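FACT complex subunit POB3 (PDB 4KHB) probably acts, as a subunit of the histone chaperone FACT, in reorganising nucleosomes during transcription, replication and repair, and contributes here its N-terminal PH-like region. Local coordinates at residues Ala87-Lys91 with Asn92-Thr96; Asp76-Gln79 with Gln80-Glu84; His12-Leu15 with Asp16-Glu20. One frame throughout, in Å; residues are numbered along the deposited sequence.

Contact 1. Residues Ala87-Lys91 with Asn92-Thr96; sequences AKIFK and NWYST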
loop_
_atom_site.group_PDB
_atom_site.type_symbol
_atom_site.label_atom_id
_atom_site.label_comp_id
_atom_site.label_asym_id
_atom_site.label_seq_id
_atom_site.Cartn_x
_atom_site.Cartn_y
_atom_site.Cartn_z
ATOM N N ALA H 87 21.132 -0.389 -9.064
ATOM C CA ALA H 87 21.860 0.554 -8.225
ATOM C C ALA H 87 22.926 1.288 -9.028
ATOM O O ALA H 87 23.149 2.483 -8.830
ATOM C CB ALA H 87 22.476 -0.159 -7.031
ATOM N N LYS H 88 23.583 0.572 -9.937
ATOM C CA LYS H 88 24.586 1.182 -10.805
ATOM C C LYS H 88 23.959 2.170 -11.784
ATOM O O LYS H 88 24.506 3.248 -12.025
ATOM C CB LYS H 88 25.364 0.117 -11.581
ATOM C CG LYS H 88 26.778 0.558 -11.932
ATOM C CD LYS H 88 27.583 -0.535 -12.615
ATOM C CE LYS H 88 29.010 -0.071 -12.876
ATOM N NZ LYS H 88 29.885 -1.167 -13.372
ATOM N N ILE H 89 22.819 1.788 -12.352
ATOM C CA ILE H 89 22.078 2.646 -13.271
ATOM C C ILE H 89 21.718 3.987 -12.638
ATOM O O ILE H 89 22.032 5.043 -13.186
ATOM C CB ILE H 89 20.779 1.957 -13.745
ATOM C CG1 ILE H 89 21.093 0.752 -14.630
ATOM C CG2 ILE H 89 19.880 2.943 -14.480
ATOM C CD1 ILE H 89 19.883 -0.113 -14.905
ATOM N N PHE H 90 21.061 3.938 -11.484
ATOM C CA PHE H 90 20.617 5.149 -10.798
ATOM C C PHE H 90 21.772 6.023 -10.310
ATOM O O PHE H 90 21.670 7.249 -10.314
ATOM C CB PHE H 90 19.656 4.808 -9.653
ATOM C CG PHE H 90 18.236 4.598 -10.099
ATOM C CD1 PHE H 90 17.801 3.347 -10.518
ATOM C CD2 PHE H 90 17.339 5.659 -10.121
ATOM C CE1 PHE H 90 16.495 3.155 -10.936
ATOM C CE2 PHE H 90 16.030 5.476 -10.543
ATOM C CZ PHE H 90 15.609 4.220 -10.949
ATOM N N LYS H 91 22.863 5.395 -9.884
ATOM C CA LYS H 91 24.017 6.147 -9.397
ATOM C C LYS H 91 24.806 6.787 -10.541
ATOM O O LYS H 91 25.083 7.987 -10.515
ATOM C CB LYS H 91 24.936 5.262 -8.548
ATOM C CG LYS H 91 26.157 5.999 -7.998
ATOM C CD LYS H 91 27.016 5.108 -7.111
ATOM C CE LYS H 91 27.800 4.094 -7.925
ATOM N NZ LYS H 91 27.206 2.734 -7.819
ATOM N N ASN H 92 25.160 5.987 -11.543
ATOM C CA ASN H 92 25.991 6.465 -12.647
ATOM C C ASN H 92 25.269 7.403 -13.617
ATOM O O ASN H 92 25.871 8.335 -14.147
ATOM C CB ASN H 92 26.604 5.292 -13.420
ATOM C CG ASN H 92 27.587 4.487 -12.590
ATOM O OD1 ASN H 92 28.021 4.918 -11.522
ATOM N ND2 ASN H 92 27.958 3.317 -13.093
ATOM N N TRP H 93 23.984 7.147 -13.854
ATOM C CA TRP H 93 23.202 7.936 -14.804
ATOM C C TRP H 93 22.330 9.015 -14.162
ATOM O O TRP H 93 22.216 10.123 -14.691
ATOM C CB TRP H 93 22.329 7.015 -15.666
ATOM C CG TRP H 93 23.105 6.197 -16.662
ATOM C CD1 TRP H 93 24.408 6.372 -17.023
ATOM C CD2 TRP H 93 22.627 5.073 -17.418
ATOM N NE1 TRP H 93 24.770 5.433 -17.961
ATOM C CE2 TRP H 93 23.695 4.623 -18.219
ATOM C CE3 TRP H 93 21.401 4.405 -17.494
ATOM C CZ2 TRP H 93 23.573 3.533 -19.086
ATOM C CZ3 TRP H 93 21.285 3.321 -18.353
ATOM C CH2 TRP H 93 22.363 2.900 -19.139
ATOM N N TYR H 94 21.719 8.698 -13.025
ATOM C CA TYR H 94 20.678 9.559 -12.473
ATOM C C TYR H 94 21.108 10.322 -11.217
ATOM O O TYR H 94 20.299 11.041 -10.622
ATOM C CB TYR H 94 19.406 8.741 -12.204
ATOM C CG TYR H 94 18.920 7.948 -13.408
ATOM C CD1 TYR H 94 19.142 8.402 -14.702
ATOM C CD2 TYR H 94 18.245 6.744 -13.246
ATOM C CE1 TYR H 94 18.708 7.681 -15.798
ATOM C CE2 TYR H 94 17.804 6.015 -14.339
ATOM C CZ TYR H 94 18.040 6.492 -15.612
ATOM O OH TYR H 94 17.611 5.781 -16.711
ATOM N N SER H 95 22.371 10.162 -10.822
ATOM C CA SER H 95 22.906 10.826 -9.630
ATOM C C SER H 95 22.040 10.518 -8.413
ATOM O O SER H 95 21.784 11.395 -7.582
ATOM C CB SER H 95 23.022 12.343 -9.837
ATOM O OG SER H 95 23.882 12.652 -10.920
ATOM N N THR H 96 21.594 9.269 -8.317
ATOM C CA THR H 96 20.674 8.871 -7.261
ATOM C C THR H 96 21.081 7.554 -6.608
ATOM O O THR H 96 21.471 6.602 -7.293
ATOM C CB THR H 96 19.245 8.700 -7.824
ATOM O OG1 THR H 96 18.844 9.892 -8.514
ATOM C CG2 THR H 96 18.263 8.417 -6.710
HETATM O O HOH W 1 22.763 3.802 -6.177
#
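Phe90 presents a ring face to the edge of Tyr94. The pair is T-shaped: Tyr94 CD2 sits over the face near its rim, 3.4 Å from Phe90 CD2, and the planes stand 81° apart. The first torsion of Tyr94 (-53°) swings its ring back along the helix towards residues 89 and 90. There it also meets Ile89, whose CG2 touches both Tyr94 CE2 and Trp93 CE3, at 3.7 Å each. The methyl thus touches both aromatic side chains. Tyr94 OH bonds to the carbonyl of Ala27, which ties the ring to the end of strand 22-27. On the outer side, the extended Lys88 chain passes the Asn92 amide, with CG 3.2 Å from Asn92 ND2.

The backbone ends its helical course here. Trp93 N still bonds to Ile89 O at 2.9 Å. Phe90 O takes a weak bond from Tyr94 N and a shorter one, 2.8 Å, from Thr96 N, which lies above the carbonyl plane. Thr96 OG1 donates to Tyr94 O. Ser95 has positive phi and turns the chain out of the helix. This is a helix C-terminus with a left-handed residue, closing the helix of a PH-like domain.

Contact 2. Residues Asp76-Gln79 with Gln80-Glu84; sequences DGFQ and QEDYE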
loop_
_atom_site.group_PDB
_atom_site.type_symbol
_atom_site.label_atom_id
_atom_site.label_comp_id
_atom_site.label_asym_id
_atom_site.label_seq_id
_atom_site.Cartn_x
_atom_site.Cartn_y
_atom_site.Cartn_z
ATOM N N ASP H 76 7.265 -2.736 -10.473
ATOM C CA ASP H 76 7.513 -3.985 -9.751
ATOM C C ASP H 76 7.544 -5.179 -10.708
ATOM O O ASP H 76 7.043 -5.103 -11.832
ATOM C CB ASP H 76 6.524 -4.200 -8.590
ATOM C CG ASP H 76 5.082 -4.323 -9.046
ATOM O OD1 ASP H 76 4.805 -4.144 -10.250
ATOM O OD2 ASP H 76 4.217 -4.604 -8.188
ATOM N N GLY H 77 8.131 -6.280 -10.247
ATOM C CA GLY H 77 8.289 -7.471 -11.061
ATOM C C GLY H 77 9.758 -7.785 -11.267
ATOM O O GLY H 77 10.112 -8.745 -11.955
ATOM N N PHE H 78 10.620 -6.981 -10.653
ATOM C CA PHE H 78 12.053 -7.231 -10.715
ATOM C C PHE H 78 12.405 -8.452 -9.876
ATOM O O PHE H 78 11.681 -8.808 -8.942
ATOM C CB PHE H 78 12.840 -6.020 -10.213
ATOM C CG PHE H 78 12.744 -4.815 -11.103
ATOM C CD1 PHE H 78 13.566 -4.688 -12.215
ATOM C CD2 PHE H 78 11.855 -3.792 -10.807
ATOM C CE1 PHE H 78 13.487 -3.572 -13.032
ATOM C CE2 PHE H 78 11.772 -2.670 -11.616
ATOM C CZ PHE H 78 12.588 -2.560 -12.731
ATOM N N GLN H 79 13.519 -9.092 -10.208
ATOM C CA GLN H 79 14.022 -10.184 -9.389
ATOM C C GLN H 79 14.995 -9.617 -8.367
ATOM O O GLN H 79 15.544 -8.531 -8.564
ATOM C CB GLN H 79 14.712 -11.239 -10.259
ATOM C CG GLN H 79 13.801 -11.847 -11.315
ATOM C CD GLN H 79 13.192 -13.159 -10.865
ATOM O OE1 GLN H 79 13.903 -14.095 -10.498
ATOM N NE2 GLN H 79 11.865 -13.234 -10.885
ATOM N N GLN H 80 15.186 -10.340 -7.267
ATOM C CA GLN H 80 16.089 -9.912 -6.205
ATOM C C GLN H 80 17.511 -9.715 -6.732
ATOM O O GLN H 80 18.253 -8.861 -6.244
ATOM C CB GLN H 80 16.080 -10.939 -5.065
ATOM C CG GLN H 80 16.897 -10.539 -3.841
ATOM C CD GLN H 80 16.643 -11.437 -2.643
ATOM O OE1 GLN H 80 16.986 -12.619 -2.655
ATOM N NE2 GLN H 80 16.038 -10.878 -1.602
ATOM N N GLU H 81 17.874 -10.507 -7.737
ATOM C CA GLU H 81 19.198 -10.448 -8.347
ATOM C C GLU H 81 19.422 -9.151 -9.130
ATOM O O GLU H 81 20.563 -8.789 -9.441
ATOM C CB GLU H 81 19.402 -11.670 -9.257
ATOM C CG GLU H 81 19.574 -11.356 -10.740
ATOM C CD GLU H 81 19.233 -12.532 -11.635
ATOM O OE1 GLU H 81 19.965 -12.768 -12.619
ATOM O OE2 GLU H 81 18.224 -13.215 -11.358
ATOM N N ASP H 82 18.339 -8.433 -9.413
ATOM C CA ASP H 82 18.407 -7.260 -10.280
ATOM C C ASP H 82 18.927 -6.012 -9.567
ATOM O O ASP H 82 19.183 -4.999 -10.214
ATOM C CB ASP H 82 17.028 -6.951 -10.882
ATOM C CG ASP H 82 16.562 -8.006 -11.866
ATOM O OD1 ASP H 82 17.409 -8.582 -12.579
ATOM O OD2 ASP H 82 15.338 -8.256 -11.921
ATOM N N TYR H 83 19.067 -6.078 -8.245
ATOM C CA TYR H 83 19.413 -4.890 -7.458
ATOM C C TYR H 83 20.709 -4.185 -7.851
ATOM O O TYR H 83 20.731 -2.963 -8.019
ATOM C CB TYR H 83 19.434 -5.192 -5.954
ATOM C CG TYR H 83 19.883 -3.996 -5.149
ATOM C CD1 TYR H 83 19.003 -2.962 -4.862
ATOM C CD2 TYR H 83 21.192 -3.891 -4.691
ATOM C CE1 TYR H 83 19.412 -1.858 -4.143
ATOM C CE2 TYR H 83 21.609 -2.793 -3.976
ATOM C CZ TYR H 83 20.714 -1.783 -3.702
ATOM O OH TYR H 83 21.128 -0.686 -2.984
ATOM N N GLU H 84 21.782 -4.956 -7.982
ATOM C CA GLU H 84 23.113 -4.390 -8.197
ATOM C C GLU H 84 23.218 -3.652 -9.534
ATOM O O GLU H 84 23.892 -2.621 -9.635
ATOM C CB GLU H 84 24.192 -5.475 -8.019
ATOM C CG GLU H 84 24.170 -6.611 -9.039
ATOM C CD GLU H 84 25.541 -7.243 -9.230
ATOM O OE1 GLU H 84 26.494 -6.838 -8.526
ATOM O OE2 GLU H 84 25.671 -8.138 -10.092
#
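The Phe78 ring has the Asp82 carboxylate at its edge: OD2 lies close to the ring plane, 4.0 Å from Phe78 CD1. The two planes stand 81° apart. Beyond these segments, Phe10 pairs with the ring edge-to-face, and Val63 and Ile13 also pack on the Phe78 side chain. The carboxylate itself is approached from above its plane, by the backbone N-H of Gln79.

That bond is short, 2.6 Å from Gln79 N to Asp82 OD2, and fairly straight at 156°. Asp82 can make it because its CG stands opposite its own carbonyl carbon (chi1 -68°), which turns the carboxylate back towards residue 79. The same OD2 also rests on Gln79 CB, at 3.5 Å. In return, Asp82 N donates to Gln79 O at 2.9 Å. The two bonds run in opposite senses between the same pair of residues and close the turn that carries the chain from strand 72-78 towards helix 83-92. The aspartate bond resembles one half of a capping box; the return bond goes to the Gln79 carbonyl, so the box is not complete. Just before the turn, Gly77 and Phe78 both face Tyr61 in a G1 beta bulge.

The Gln79 amide and the Asp82 carboxylate are not joined. Asp82 therefore grips backbone rather than side chain. Donation from the Gln79 N-H would probably help to keep the carboxylate in its charged form.

Contact 3. Residues His12-Leu15 with Asp16-Glu20; sequences HIYL and DLSKE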
loop_
_atom_site.group_PDB
_atom_site.type_symbol
_atom_site.label_atom_id
_atom_site.label_comp_id
_atom_site.label_asym_id
_atom_site.label_seq_id
_atom_site.Cartn_x
_atom_site.Cartn_y
_atom_site.Cartn_z
ATOM N N HIS H 12 9.353 -8.339 -18.080
ATOM C CA HIS H 12 8.253 -8.713 -17.191
ATOM C C HIS H 12 8.050 -7.714 -16.052
ATOM O O HIS H 12 7.946 -8.101 -14.886
ATOM C CB HIS H 12 8.441 -10.131 -16.640
ATOM C CG HIS H 12 7.160 -10.796 -16.243
ATOM N ND1 HIS H 12 6.132 -11.021 -17.132
ATOM C CD2 HIS H 12 6.738 -11.276 -15.050
ATOM C CE1 HIS H 12 5.131 -11.612 -16.504
ATOM N NE2 HIS H 12 5.474 -11.780 -15.240
ATOM N N ILE H 13 7.980 -6.431 -16.394
ATOM C CA ILE H 13 7.832 -5.383 -15.392
ATOM C C ILE H 13 6.461 -4.711 -15.505
ATOM O O ILE H 13 6.002 -4.407 -16.608
ATOM C CB ILE H 13 8.947 -4.323 -15.528
ATOM C CG1 ILE H 13 10.328 -4.988 -15.470
ATOM C CG2 ILE H 13 8.804 -3.246 -14.458
ATOM C CD1 ILE H 13 10.586 -5.773 -14.192
ATOM N N TYR H 14 5.811 -4.486 -14.365
ATOM C CA TYR H 14 4.518 -3.809 -14.342
ATOM C C TYR H 14 4.706 -2.335 -13.995
ATOM O O TYR H 14 5.418 -1.998 -13.043
ATOM C CB TYR H 14 3.574 -4.469 -13.330
ATOM C CG TYR H 14 3.310 -5.940 -13.568
ATOM C CD1 TYR H 14 4.148 -6.914 -13.038
ATOM C CD2 TYR H 14 2.209 -6.354 -14.306
ATOM C CE1 TYR H 14 3.901 -8.258 -13.246
ATOM C CE2 TYR H 14 1.955 -7.694 -14.517
ATOM C CZ TYR H 14 2.804 -8.639 -13.986
ATOM O OH TYR H 14 2.553 -9.976 -14.197
ATOM N N LEU H 15 4.073 -1.459 -14.770
ATOM C CA LEU H 15 4.177 -0.024 -14.534
ATOM C C LEU H 15 2.901 0.494 -13.875
ATOM O O LEU H 15 1.814 0.401 -14.452
ATOM C CB LEU H 15 4.473 0.710 -15.853
ATOM C CG LEU H 15 4.523 2.241 -15.962
ATOM C CD1 LEU H 15 3.165 2.819 -16.337
ATOM C CD2 LEU H 15 5.047 2.887 -14.685
ATOM N N ASP H 16 3.056 1.058 -12.675
ATOM C CA ASP H 16 1.947 1.637 -11.910
ATOM C C ASP H 16 0.729 0.720 -11.779
ATOM O O ASP H 16 -0.393 1.106 -12.115
ATOM C CB ASP H 16 1.546 3.003 -12.481
ATOM C CG ASP H 16 2.545 4.095 -12.132
ATOM O OD1 ASP H 16 3.270 3.941 -11.123
ATOM O OD2 ASP H 16 2.609 5.103 -12.867
ATOM N N LEU H 17 0.973 -0.501 -11.306
ATOM C CA LEU H 17 -0.074 -1.502 -11.094
ATOM C C LEU H 17 -0.756 -1.886 -12.397
ATOM O O LEU H 17 -1.955 -2.174 -12.420
ATOM C CB LEU H 17 -1.109 -1.046 -10.052
ATOM C CG LEU H 17 -0.572 -0.488 -8.733
ATOM C CD1 LEU H 17 -1.671 -0.404 -7.681
ATOM C CD2 LEU H 17 0.586 -1.315 -8.236
ATOM N N SER H 18 0.013 -1.886 -13.482
ATOM C CA SER H 18 -0.508 -2.327 -14.764
ATOM C C SER H 18 -0.932 -3.784 -14.656
ATOM O O SER H 18 -0.292 -4.584 -13.972
ATOM C CB SER H 18 0.538 -2.155 -15.868
ATOM O OG SER H 18 1.650 -3.006 -15.661
ATOM N N LYS H 19 -2.024 -4.116 -15.327
ATOM C CA LYS H 19 -2.500 -5.487 -15.383
ATOM C C LYS H 19 -1.608 -6.343 -16.274
ATOM O O LYS H 19 -1.471 -7.546 -16.058
ATOM C CB LYS H 19 -3.960 -5.526 -15.854
ATOM C CG LYS H 19 -4.601 -4.147 -16.047
ATOM C CD LYS H 19 -4.200 -3.467 -17.355
ATOM C CE LYS H 19 -4.156 -1.947 -17.190
ATOM N NZ LYS H 19 -5.422 -1.378 -16.650
ATOM N N GLU H 20 -1.011 -5.717 -17.281
ATOM C CA GLU H 20 -0.114 -6.419 -18.190
ATOM C C GLU H 20 1.326 -5.961 -17.998
ATOM O O GLU H 20 1.593 -4.763 -17.887
ATOM C CB GLU H 20 -0.542 -6.215 -19.644
ATOM C CG GLU H 20 -1.683 -7.119 -20.081
ATOM C CD GLU H 20 -2.049 -6.939 -21.540
ATOM O OE1 GLU H 20 -1.369 -6.153 -22.234
ATOM O OE2 GLU H 20 -3.012 -7.590 -21.996
HETATM O O HOH W 2 3.481 -1.401 -10.742
#
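Tyr14 and Leu15 both meet Ser18. Leu15 N gives a weak hydrogen bond to Ser18 OG, 3.0 Å long and bent to 134°. Ser18 N answers with a weak bond to Leu15 O at 3.1 Å. The hydroxyl also donates to Glu20 O at 2.8 Å, from above that carbonyl plane. Its first torsion (66°) sets OG between its own N and carbonyl carbon, within range of both partners. The weak Ser18 to Leu15 bond spans a beta turn close to type I', with Asp16 and Leu17 both in the left-handed region. A water accepts from Leu17 N at 2.7 Å and can reach Tyr14 O.

Packing adds to these bonds. Tyr14 CB lies 3.4 Å from Ser18 OG. Further out, Tyr14 CD2 comes 3.1 Å from Ser18 O, while Lys19 O lies at the ring edge, in its plane. Leu15 and Asp16 run side by side, and Leu15 CD2 is 3.8 Å from Asp16 OD2.

Asp16 OD1 has partners outside the segments: the backbone N-H of Gln74, by a hydrogen bond, and Lys170 NZ, by a salt bridge.

The turn leaves the end of strand 13-15. Tyr14 and Asp16 bond by their backbones to Asp76 and Gln74 of strand 72-78. Trp33 of strand 30-35 packs on Leu15 and Ser18, and Leu17 touches Gly42 of the SPT16D chain.

Overall arrangement
Along the chain the order is contact 3, contact 2, contact 1, all within the N-terminal PH-like domain. Contacts 3 and 2 have centres 14 Å apart and touch directly. Their strands 13-15 and 72-78 are antiparallel neighbours in one sheet. Contact 2 leads out of that sheet into helix 83-92, and contact 1 closes the same helix; their centres are 15 Å apart. Contacts 1 and 3 do not meet, with centres 23 Å apart. The three mark an outermost strand of the five-stranded sheet, as counted within this chain, and the two ends of the helix that packs against the strands of the PH-like domain. Only contact 3 touches the SPT16D chain.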